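Local coordinates for enoyl-CoA hydratase/isomerase family protein (PDB 3L3S), which probably acts as a hydro-lyase of the crotonase superfamily in fatty acid metabolism and assembles as a dimer of trimers, at residues L217-L220 against N221-E225; L228-A231 against Y232-A235; V238-E241 against H242-P246. All blocks are in the same frame, centred on the assembly; numbering follows the deposited sequence.

In the fold
All three contacts lie in the C-terminal helices of a crotonase-type chain, where helix 210-223 and helix 228-244 follow each other and both pack on a neighbouring subunit. Interaction 1 sits near the end of the first helix; interactions 2 and 3 lie toward the start and end of the second, their centres about 17 Å apart. Interactions 1 and 2 touch directly, His223 CB lying 3.7 Å from Ala231 CB and Arg222 CB 3.8 Å from Leu234 CD2. Interaction 1 packs on interaction 3 where Thr219 OG1, itself hydrogen-bonded to Arg215 O, lies 3.3 Å from Val238 CG1. Thr149 of that subunit is met from all three, by Thr219, Ala235 and His242, on one intersubunit surface.

Interaction 1: L217-L220 against N221-E225; sequences LETL and NRHLE
Glu218 and Arg222, one turn apart on helix 210-223, run side by side and point the same way, their carboxylate and guanidinium stacked with planes 17° apart. The first torsion of Glu218 (-168°) sets CG over one guanidinium face, offset toward its rim and 3.7 Å from Arg222 NH1; the extended chain beyond carries the carboxylate alongside. The salt bridge from Glu218 OE1 to Arg222 NH1 is long at 3.9 Å; the oxygen stands well out of the guanidinium plane and no N-H is aimed at it.

His223 turns back against Leu220. With CG between its backbone N and carbonyl carbon (chi1 81°), the imidazole slides under the preceding turn: Leu220 O lies 3.6 Å above the His223 ring plane, over its centre, and Leu220 CA makes a CH-pi contact with the same face. Leu220 CD1 reaches His223 CE1 at 3.9 Å.

Backbone i to i+4 bonds hold residues 221 to 223, but the next, Leu224 N to Leu220 O, is weak. His223 O accepts a bond from Arg157 of a neighbouring subunit. Thr219 and His223 pack on Leu234 and Ala231 of helix 228-244. For Glu218 and Arg222 the attraction is probably electrostatic, without a directed hydrogen bond, on top of the stacked contact, while the Leu220 carbonyl, CH and methyl probably limit how the imidazole can turn; its ND1 has a hydrogen bond elsewhere.

Interaction 2: L228-A231 against Y232-A235; sequences LEQA and YALA
Leu228 and Tyr232 lie alongside each other in the first turns of helix 228-244, with Leu228 CD2 3.7 Å from Tyr232 CE2. The methyl meets the far part of the ring, while nearer the backbone Tyr232 CD2 comes to 3.3 Å from Leu228 O, the same carbonyl that accepts the Tyr232 N-H. This is the close-packed flank of the helix. Small residues continue it: Ala231 and Ala235 follow one turn apart, Ala235 N bonding to Ala231 O at 2.9 Å in a nearly straight bond (162° at the hydrogen), and Ala235 CB resting 3.2 Å from Ala231 O. A neighbouring subunit covers this flank, its Ala101 and Ser94 meeting Leu228 and Tyr232, and its Gln121 bonding through NE2 to Tyr232 OH. With Tyr232 replaced by an alanine, Gln121 of that subunit is likely to lose its phenolic mate and a gap to open beside the Leu228 methyl.

Across the helix axis the packing is sparse. Glu229, Gln230 and Ala233 are exposed, and the Glu229 side chain comes no nearer than 5.8 Å to the 232-235 segment. Gln230 bends at chi2 (-85°), which turns its amide toward Ala233, yet Gln230 NE2 only grazes Ala233 CB at 4.2 Å. Here the backbone does the holding, with Ala233 N bonded to Glu229 O at 3.3 Å and Leu234 N to Gln230 O.

At the helix start, Leu228 N is bonded to the Glu225 carboxylate of the same neighbouring subunit; this hydrogen bond, and probably the pull of the helix dipole on the negative group, tie the start of the helix to that subunit, next to the apolar Leu228-Tyr232 contact.

Interaction 3: V238-E241 against H242-P246; sequences VMVE and HFMDP
Val238 offers both its carbonyl and a methyl to His242. The imidazole lies with one face over Val238 O, which stands 3.1 Å from the His242 ring plane and also accepts the His242 N-H, while Val238 CG1 comes within 3.7 Å of His242 CE1. His242 reaches this place because its CG sits anti to the carbonyl carbon (chi1 -64°), which folds the ring back along the preceding turn. Its NE2 is bonded to Thr149 OG1 of a neighbouring subunit, so the ring is pinned from outside as well as packed from within. Glu241 OE2 stands 3.7 Å from His242 ND1, the carboxylate turned 69° from the ring plane.

Met239, a selenomethionine, bends at chi2 (60°), which brings its selenium to the His242 ring and its CE to Phe243. Met239 SE comes to the edge of the imidazole, 4.1 Å from His242 CD2, the two side chains crossing at about a right angle. Against Phe243 it forms a Met-aromatic contact of the i, i+4 kind along a helix: the side chains run alongside each other, Met239 CE touching Phe243 CE2 at 3.7 Å and the selenium lying obliquely 5.5 Å from the Phe243 ring centroid. Phe90 of the same neighbouring subunit meets the Phe243 ring edge-to-face, which places this part of helix 228-244 in the subunit interface.

Farther round, Val240 CG1 approaches Met244 CG at 4.3 Å. Backbone bonding slackens here: Phe243 N is shared weakly between Met239 O and Val240 O, and Met244 N bonds weakly to Glu241 O. Beyond it, Asp245 OD1 accepts bonds from Asn209 ND2 and Gly247 N.

Interaction 1: L217-L220 against N221-E225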
ATOM      1  N   LEU B 217       5.425 -18.523   3.907  1.00 20.76           N
ATOM      2  CA  LEU B 217       5.841 -17.196   4.359  1.00 21.43           C
ATOM      3  C   LEU B 217       6.963 -16.673   3.475  1.00 20.67           C
ATOM      4  O   LEU B 217       6.955 -15.506   3.088  1.00 20.96           O
ATOM      5  CB  LEU B 217       6.344 -17.234   5.807  1.00 20.58           C
ATOM      6  CG  LEU B 217       5.862 -16.173   6.812  1.00 22.52           C
ATOM      7  CD1 LEU B 217       6.715 -16.290   8.042  1.00 22.50           C
ATOM      8  CD2 LEU B 217       5.902 -14.725   6.304  1.00 22.02           C
ATOM      9  N   GLU B 218       7.908 -17.553   3.150  1.00 22.34           N
ATOM     10  CA  GLU B 218       9.056 -17.215   2.314  1.00 24.23           C
ATOM     11  C   GLU B 218       8.610 -16.783   0.922  1.00 23.44           C
ATOM     12  O   GLU B 218       9.041 -15.739   0.428  1.00 25.58           O
ATOM     13  CB  GLU B 218      10.020 -18.397   2.232  1.00 28.18           C
ATOM     14  CG  GLU B 218      11.374 -18.078   1.630  1.00 34.17           C
ATOM     15  CD  GLU B 218      12.422 -19.103   2.002  1.00 39.83           C
ATOM     16  OE1 GLU B 218      12.189 -20.313   1.770  1.00 41.48           O
ATOM     17  OE2 GLU B 218      13.471 -18.698   2.548  1.00 43.61           O
ATOM     18  N   THR B 219       7.664 -17.531   0.361  1.00 21.47           N
ATOM     19  CA  THR B 219       7.108 -17.257  -0.963  1.00 20.03           C
ATOM     20  C   THR B 219       6.348 -15.921  -0.973  1.00 20.21           C
ATOM     21  O   THR B 219       6.484 -15.153  -1.928  1.00 20.52           O
ATOM     22  CB  THR B 219       6.199 -18.423  -1.410  1.00 20.05           C
ATOM     23  OG1 THR B 219       6.965 -19.633  -1.421  1.00 21.17           O
ATOM     24  CG2 THR B 219       5.632 -18.201  -2.790  1.00 20.69           C
ATOM     25  N   LEU B 220       5.632 -15.624   0.122  1.00 19.74           N
ATOM     26  CA  LEU B 220       4.862 -14.376   0.267  1.00 20.69           C
ATOM     27  C   LEU B 220       5.760 -13.138   0.227  1.00 20.67           C
ATOM     28  O   LEU B 220       5.470 -12.181  -0.491  1.00 20.31           O
ATOM     29  CB  LEU B 220       4.007 -14.401   1.550  1.00 19.13           C
ATOM     30  CG  LEU B 220       3.254 -13.172   2.100  1.00 21.60           C
ATOM     31  CD1 LEU B 220       2.260 -12.582   1.082  1.00 20.61           C
ATOM     32  CD2 LEU B 220       2.535 -13.566   3.387  1.00 18.52           C
ATOM     33  N   ASN B 221       6.872 -13.204   0.959  1.00 21.23           N
ATOM     34  CA  ASN B 221       7.850 -12.123   1.032  1.00 22.03           C
ATOM     35  C   ASN B 221       8.522 -11.882  -0.312  1.00 22.97           C
ATOM     36  O   ASN B 221       8.679 -10.731  -0.736  1.00 25.76           O
ATOM     37  CB  ASN B 221       8.917 -12.428   2.094  1.00 23.64           C
ATOM     38  CG  ASN B 221       8.370 -12.381   3.508  1.00 26.03           C
ATOM     39  OD1 ASN B 221       7.467 -11.591   3.817  1.00 26.93           O
ATOM     40  ND2 ASN B 221       8.910 -13.233   4.378  1.00 25.97           N
ATOM     41  N   ARG B 222       8.870 -12.975  -0.990  1.00 21.85           N
ATOM     42  CA  ARG B 222       9.520 -12.921  -2.291  1.00 23.05           C
ATOM     43  C   ARG B 222       8.645 -12.365  -3.413  1.00 23.93           C
ATOM     44  O   ARG B 222       9.107 -11.536  -4.202  1.00 24.95           O
ATOM     45  CB  ARG B 222      10.036 -14.301  -2.679  1.00 24.54           C
ATOM     46  CG  ARG B 222      11.269 -14.738  -1.918  1.00 28.36           C
ATOM     47  CD  ARG B 222      11.655 -16.171  -2.251  1.00 29.55           C
ATOM     48  NE  ARG B 222      13.049 -16.451  -1.896  1.00 33.60           N
ATOM     49  CZ  ARG B 222      13.552 -17.663  -1.664  1.00 35.20           C
ATOM     50  NH1 ARG B 222      12.785 -18.747  -1.738  1.00 34.59           N
ATOM     51  NH2 ARG B 222      14.842 -17.795  -1.399  1.00 36.13           N
ATOM     52  N   HIS B 223       7.365 -12.742  -3.432  1.00 23.87           N
ATOM     53  CA  HIS B 223       6.483 -12.289  -4.497  1.00 23.01           C
ATOM     54  C   HIS B 223       5.955 -10.854  -4.403  1.00 25.11           C
ATOM     55  O   HIS B 223       5.487 -10.286  -5.402  1.00 25.01           O
ATOM     56  CB  HIS B 223       5.405 -13.341  -4.825  1.00 21.83           C
ATOM     57  CG  HIS B 223       4.228 -13.359  -3.903  1.00 19.19           C
ATOM     58  ND1 HIS B 223       3.508 -12.230  -3.582  1.00 19.53           N
ATOM     59  CD2 HIS B 223       3.619 -14.385  -3.267  1.00 21.14           C
ATOM     60  CE1 HIS B 223       2.508 -12.558  -2.788  1.00 20.42           C
ATOM     61  NE2 HIS B 223       2.552 -13.861  -2.581  1.00 21.43           N
ATOM     62  N   LEU B 224       6.087 -10.261  -3.213  1.00 24.81           N
ATOM     63  CA  LEU B 224       5.657  -8.885  -2.966  1.00 24.74           C
ATOM     64  C   LEU B 224       6.584  -7.871  -3.651  1.00 25.82           C
ATOM     65  O   LEU B 224       6.237  -6.695  -3.790  1.00 26.48           O
ATOM     66  CB  LEU B 224       5.566  -8.622  -1.458  1.00 24.34           C
ATOM     67  CG  LEU B 224       4.234  -8.990  -0.777  1.00 26.20           C
ATOM     68  CD1 LEU B 224       4.438  -9.149   0.714  1.00 24.19           C
ATOM     69  CD2 LEU B 224       3.161  -7.942  -1.071  1.00 26.32           C
ATOM     70  N   GLU B 225       7.730  -8.366  -4.131  1.00 25.61           N
ATOM     71  CA  GLU B 225       8.740  -7.560  -4.820  1.00 26.52           C
ATOM     72  C   GLU B 225       8.813  -7.941  -6.290  1.00 26.58           C
ATOM     73  O   GLU B 225       9.745  -7.550  -7.004  1.00 27.10           O
ATOM     74  CB  GLU B 225      10.113  -7.751  -4.173  1.00 25.79           C
ATOM     75  CG  GLU B 225      10.186  -7.337  -2.713  1.00 27.44           C
ATOM     76  CD  GLU B 225      11.557  -7.516  -2.105  1.00 27.18           C
ATOM     77  OE1 GLU B 225      12.407  -8.211  -2.702  1.00 29.52           O
ATOM     78  OE2 GLU B 225      11.796  -6.938  -1.029  1.00 30.38           O
TER

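Interaction 2: L228-A231 against Y232-A235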
ATOM      1  N   LEU B 228       2.881  -9.091 -10.801  1.00 27.11           N
ATOM      2  CA  LEU B 228       1.847 -10.144 -10.730  1.00 27.94           C
ATOM      3  C   LEU B 228       2.107 -11.453 -11.484  1.00 28.75           C
ATOM      4  O   LEU B 228       1.867 -12.540 -10.945  1.00 28.71           O
ATOM      5  CB  LEU B 228       0.478  -9.608 -11.168  1.00 27.54           C
ATOM      6  CG  LEU B 228      -0.684  -9.397 -10.187  1.00 30.02           C
ATOM      7  CD1 LEU B 228      -1.955  -9.310 -10.993  1.00 27.32           C
ATOM      8  CD2 LEU B 228      -0.823 -10.530  -9.185  1.00 27.91           C
ATOM      9  N   GLU B 229       2.628 -11.327 -12.706  1.00 28.92           N
ATOM     10  CA  GLU B 229       2.925 -12.453 -13.592  1.00 29.92           C
ATOM     11  C   GLU B 229       4.002 -13.393 -13.037  1.00 27.63           C
ATOM     12  O   GLU B 229       3.794 -14.609 -12.943  1.00 28.09           O
ATOM     13  CB  GLU B 229       3.330 -11.919 -14.961  1.00 33.72           C
ATOM     14  CG  GLU B 229       2.716 -12.663 -16.125  1.00 40.67           C
ATOM     15  CD  GLU B 229       3.761 -13.285 -17.031  1.00 44.11           C
ATOM     16  OE1 GLU B 229       4.355 -12.543 -17.847  1.00 45.42           O
ATOM     17  OE2 GLU B 229       3.989 -14.513 -16.917  1.00 46.52           O
ATOM     18  N   GLN B 230       5.114 -12.809 -12.597  1.00 25.02           N
ATOM     19  CA  GLN B 230       6.232 -13.564 -12.028  1.00 23.61           C
ATOM     20  C   GLN B 230       5.909 -14.089 -10.623  1.00 22.76           C
ATOM     21  O   GLN B 230       6.465 -15.102 -10.180  1.00 20.84           O
ATOM     22  CB  GLN B 230       7.505 -12.699 -12.000  1.00 25.78           C
ATOM     23  CG  GLN B 230       8.075 -12.333 -13.388  1.00 28.84           C
ATOM     24  CD  GLN B 230       9.000 -13.400 -13.993  1.00 31.66           C
ATOM     25  OE1 GLN B 230       9.963 -13.072 -14.685  1.00 30.30           O
ATOM     26  NE2 GLN B 230       8.703 -14.674 -13.742  1.00 31.15           N
ATOM     27  N   ALA B 231       4.983 -13.401  -9.949  1.00 20.33           N
ATOM     28  CA  ALA B 231       4.535 -13.753  -8.608  1.00 17.97           C
ATOM     29  C   ALA B 231       3.779 -15.077  -8.641  1.00 19.20           C
ATOM     30  O   ALA B 231       4.008 -15.943  -7.796  1.00 19.50           O
ATOM     31  CB  ALA B 231       3.663 -12.659  -8.050  1.00 16.80           C
ATOM     32  N   TYR B 232       2.930 -15.239  -9.661  1.00 17.81           N
ATOM     33  CA  TYR B 232       2.160 -16.459  -9.865  1.00 17.20           C
ATOM     34  C   TYR B 232       3.057 -17.604 -10.363  1.00 18.54           C
ATOM     35  O   TYR B 232       2.811 -18.761 -10.040  1.00 19.10           O
ATOM     36  CB  TYR B 232       0.986 -16.221 -10.822  1.00 17.50           C
ATOM     37  CG  TYR B 232      -0.264 -15.705 -10.145  1.00 18.76           C
ATOM     38  CD1 TYR B 232      -0.896 -16.451  -9.120  1.00 19.00           C
ATOM     39  CD2 TYR B 232      -0.828 -14.466 -10.510  1.00 18.16           C
ATOM     40  CE1 TYR B 232      -2.062 -15.972  -8.469  1.00 17.72           C
ATOM     41  CE2 TYR B 232      -2.002 -13.974  -9.864  1.00 17.30           C
ATOM     42  CZ  TYR B 232      -2.608 -14.734  -8.843  1.00 20.96           C
ATOM     43  OH  TYR B 232      -3.728 -14.252  -8.186  1.00 20.69           O
ATOM     44  N   ALA B 233       4.128 -17.270 -11.082  1.00 18.09           N
ATOM     45  CA  ALA B 233       5.079 -18.274 -11.586  1.00 19.91           C
ATOM     46  C   ALA B 233       5.837 -18.901 -10.414  1.00 20.94           C
ATOM     47  O   ALA B 233       6.120 -20.103 -10.419  1.00 21.66           O
ATOM     48  CB  ALA B 233       6.057 -17.647 -12.555  1.00 18.18           C
ATOM     49  N   LEU B 234       6.121 -18.083  -9.400  1.00 19.03           N
ATOM     50  CA  LEU B 234       6.817 -18.550  -8.212  1.00 19.98           C
ATOM     51  C   LEU B 234       5.861 -19.295  -7.295  1.00 19.77           C
ATOM     52  O   LEU B 234       6.109 -20.447  -6.919  1.00 19.94           O
ATOM     53  CB  LEU B 234       7.437 -17.379  -7.455  1.00 17.75           C
ATOM     54  CG  LEU B 234       8.206 -17.723  -6.174  1.00 21.09           C
ATOM     55  CD1 LEU B 234       9.579 -18.253  -6.505  1.00 17.19           C
ATOM     56  CD2 LEU B 234       8.320 -16.491  -5.300  1.00 20.19           C
ATOM     57  N   ALA B 235       4.740 -18.637  -7.017  1.00 18.44           N
ATOM     58  CA  ALA B 235       3.718 -19.138  -6.116  1.00 17.15           C
ATOM     59  C   ALA B 235       2.981 -20.436  -6.453  1.00 17.92           C
ATOM     60  O   ALA B 235       2.755 -21.245  -5.553  1.00 17.48           O
ATOM     61  CB  ALA B 235       2.731 -18.036  -5.813  1.00 12.38           C
TER

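Interaction 3: V238-E241 against H242-P246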
ATOM      1  N   VAL B 238       4.615 -23.773  -5.519  1.00 22.66           N
ATOM      2  CA  VAL B 238       4.680 -23.764  -4.056  1.00 22.04           C
ATOM      3  C   VAL B 238       3.319 -24.192  -3.482  1.00 23.55           C
ATOM      4  O   VAL B 238       3.273 -24.899  -2.469  1.00 24.53           O
ATOM      5  CB  VAL B 238       5.150 -22.381  -3.517  1.00 20.89           C
ATOM      6  CG1 VAL B 238       5.120 -22.329  -2.006  1.00 21.56           C
ATOM      7  CG2 VAL B 238       6.563 -22.087  -3.984  1.00 20.01           C
HETATM    8  N   MSE B 239       2.239 -23.855  -4.200  1.00 24.85           N
HETATM    9  CA  MSE B 239       0.866 -24.209  -3.804  1.00 25.71           C
HETATM   10  C   MSE B 239       0.615 -25.708  -4.000  1.00 25.69           C
HETATM   11  O   MSE B 239      -0.070 -26.336  -3.193  1.00 25.23           O
HETATM   12  CB  MSE B 239      -0.157 -23.385  -4.590  1.00 29.60           C
HETATM   13  CG  MSE B 239      -1.607 -23.561  -4.162  1.00 34.46           C
HETATM   14 SE   MSE B 239      -1.989 -23.069  -2.300  1.00 46.02          SE
HETATM   15  CE  MSE B 239      -3.939 -23.031  -2.451  1.00 42.50           C
ATOM     16  N   VAL B 240       1.203 -26.267  -5.062  1.00 25.97           N
ATOM     17  CA  VAL B 240       1.109 -27.700  -5.393  1.00 24.84           C
ATOM     18  C   VAL B 240       1.787 -28.500  -4.275  1.00 25.00           C
ATOM     19  O   VAL B 240       1.193 -29.411  -3.725  1.00 24.47           O
ATOM     20  CB  VAL B 240       1.777 -27.994  -6.772  1.00 23.22           C
ATOM     21  CG1 VAL B 240       1.929 -29.496  -7.039  1.00 21.39           C
ATOM     22  CG2 VAL B 240       0.975 -27.341  -7.877  1.00 23.27           C
ATOM     23  N   GLU B 241       2.977 -28.050  -3.877  1.00 27.91           N
ATOM     24  CA  GLU B 241       3.773 -28.661  -2.815  1.00 30.24           C
ATOM     25  C   GLU B 241       3.023 -28.725  -1.468  1.00 29.22           C
ATOM     26  O   GLU B 241       3.176 -29.701  -0.741  1.00 30.02           O
ATOM     27  CB  GLU B 241       5.090 -27.891  -2.678  1.00 33.56           C
ATOM     28  CG  GLU B 241       6.084 -28.434  -1.661  1.00 41.10           C
ATOM     29  CD  GLU B 241       6.753 -27.317  -0.873  1.00 46.77           C
ATOM     30  OE1 GLU B 241       7.885 -26.926  -1.252  1.00 49.17           O
ATOM     31  OE2 GLU B 241       6.136 -26.822   0.110  1.00 47.21           O
ATOM     32  N   HIS B 242       2.179 -27.726  -1.181  1.00 28.60           N
ATOM     33  CA  HIS B 242       1.387 -27.666   0.065  1.00 27.19           C
ATOM     34  C   HIS B 242       0.337 -28.767   0.079  1.00 27.41           C
ATOM     35  O   HIS B 242       0.019 -29.331   1.129  1.00 27.88           O
ATOM     36  CB  HIS B 242       0.635 -26.331   0.208  1.00 26.96           C
ATOM     37  CG  HIS B 242       1.515 -25.128   0.331  1.00 28.72           C
ATOM     38  ND1 HIS B 242       2.829 -25.191   0.745  1.00 29.59           N
ATOM     39  CD2 HIS B 242       1.263 -23.823   0.082  1.00 28.15           C
ATOM     40  CE1 HIS B 242       3.347 -23.975   0.743  1.00 28.12           C
ATOM     41  NE2 HIS B 242       2.417 -23.128   0.344  1.00 27.78           N
ATOM     42  N   PHE B 243      -0.236 -29.018  -1.099  1.00 27.60           N
ATOM     43  CA  PHE B 243      -1.256 -30.042  -1.266  1.00 27.37           C
ATOM     44  C   PHE B 243      -0.666 -31.448  -1.389  1.00 27.74           C
ATOM     45  O   PHE B 243      -1.391 -32.436  -1.309  1.00 29.08           O
ATOM     46  CB  PHE B 243      -2.183 -29.690  -2.437  1.00 26.17           C
ATOM     47  CG  PHE B 243      -3.323 -28.783  -2.053  1.00 24.43           C
ATOM     48  CD1 PHE B 243      -4.631 -29.289  -1.940  1.00 26.03           C
ATOM     49  CD2 PHE B 243      -3.090 -27.420  -1.747  1.00 25.69           C
ATOM     50  CE1 PHE B 243      -5.712 -28.449  -1.515  1.00 24.13           C
ATOM     51  CE2 PHE B 243      -4.145 -26.569  -1.323  1.00 21.37           C
ATOM     52  CZ  PHE B 243      -5.460 -27.084  -1.207  1.00 24.78           C
HETATM   53  N   MSE B 244       0.653 -31.534  -1.544  1.00 27.55           N
HETATM   54  CA  MSE B 244       1.338 -32.821  -1.640  1.00 31.94           C
HETATM   55  C   MSE B 244       2.031 -33.193  -0.331  1.00 33.01           C
HETATM   56  O   MSE B 244       2.519 -34.318  -0.173  1.00 33.04           O
HETATM   57  CB  MSE B 244       2.328 -32.815  -2.815  1.00 32.49           C
HETATM   58  CG  MSE B 244       1.659 -32.627  -4.174  1.00 37.70           C
HETATM   59 SE   MSE B 244       0.355 -34.019  -4.548  1.00 45.29          SE
HETATM   60  CE  MSE B 244      -1.323 -33.127  -4.380  1.00 44.83           C
ATOM     61  N   ASP B 245       2.004 -32.255   0.619  1.00 33.56           N
ATOM     62  CA  ASP B 245       2.608 -32.409   1.947  1.00 35.66           C
ATOM     63  C   ASP B 245       1.884 -33.508   2.744  1.00 35.91           C
ATOM     64  O   ASP B 245       0.648 -33.567   2.730  1.00 36.20           O
ATOM     65  CB  ASP B 245       2.524 -31.072   2.704  1.00 34.54           C
ATOM     66  CG  ASP B 245       3.508 -30.982   3.864  1.00 35.43           C
ATOM     67  OD1 ASP B 245       3.203 -31.501   4.957  1.00 34.37           O
ATOM     68  OD2 ASP B 245       4.582 -30.373   3.681  1.00 36.71           O
ATOM     69  N   PRO B 246       2.642 -34.425   3.397  1.00 37.23           N
ATOM     70  CA  PRO B 246       2.020 -35.503   4.185  1.00 37.29           C
ATOM     71  C   PRO B 246       1.259 -35.020   5.432  1.00 37.52           C
ATOM     72  O   PRO B 246       0.363 -35.710   5.921  1.00 38.13           O
ATOM     73  CB  PRO B 246       3.212 -36.391   4.550  1.00 37.07           C
ATOM     74  CG  PRO B 246       4.385 -35.444   4.543  1.00 37.77           C
ATOM     75  CD  PRO B 246       4.104 -34.631   3.312  1.00 37.47           C
TER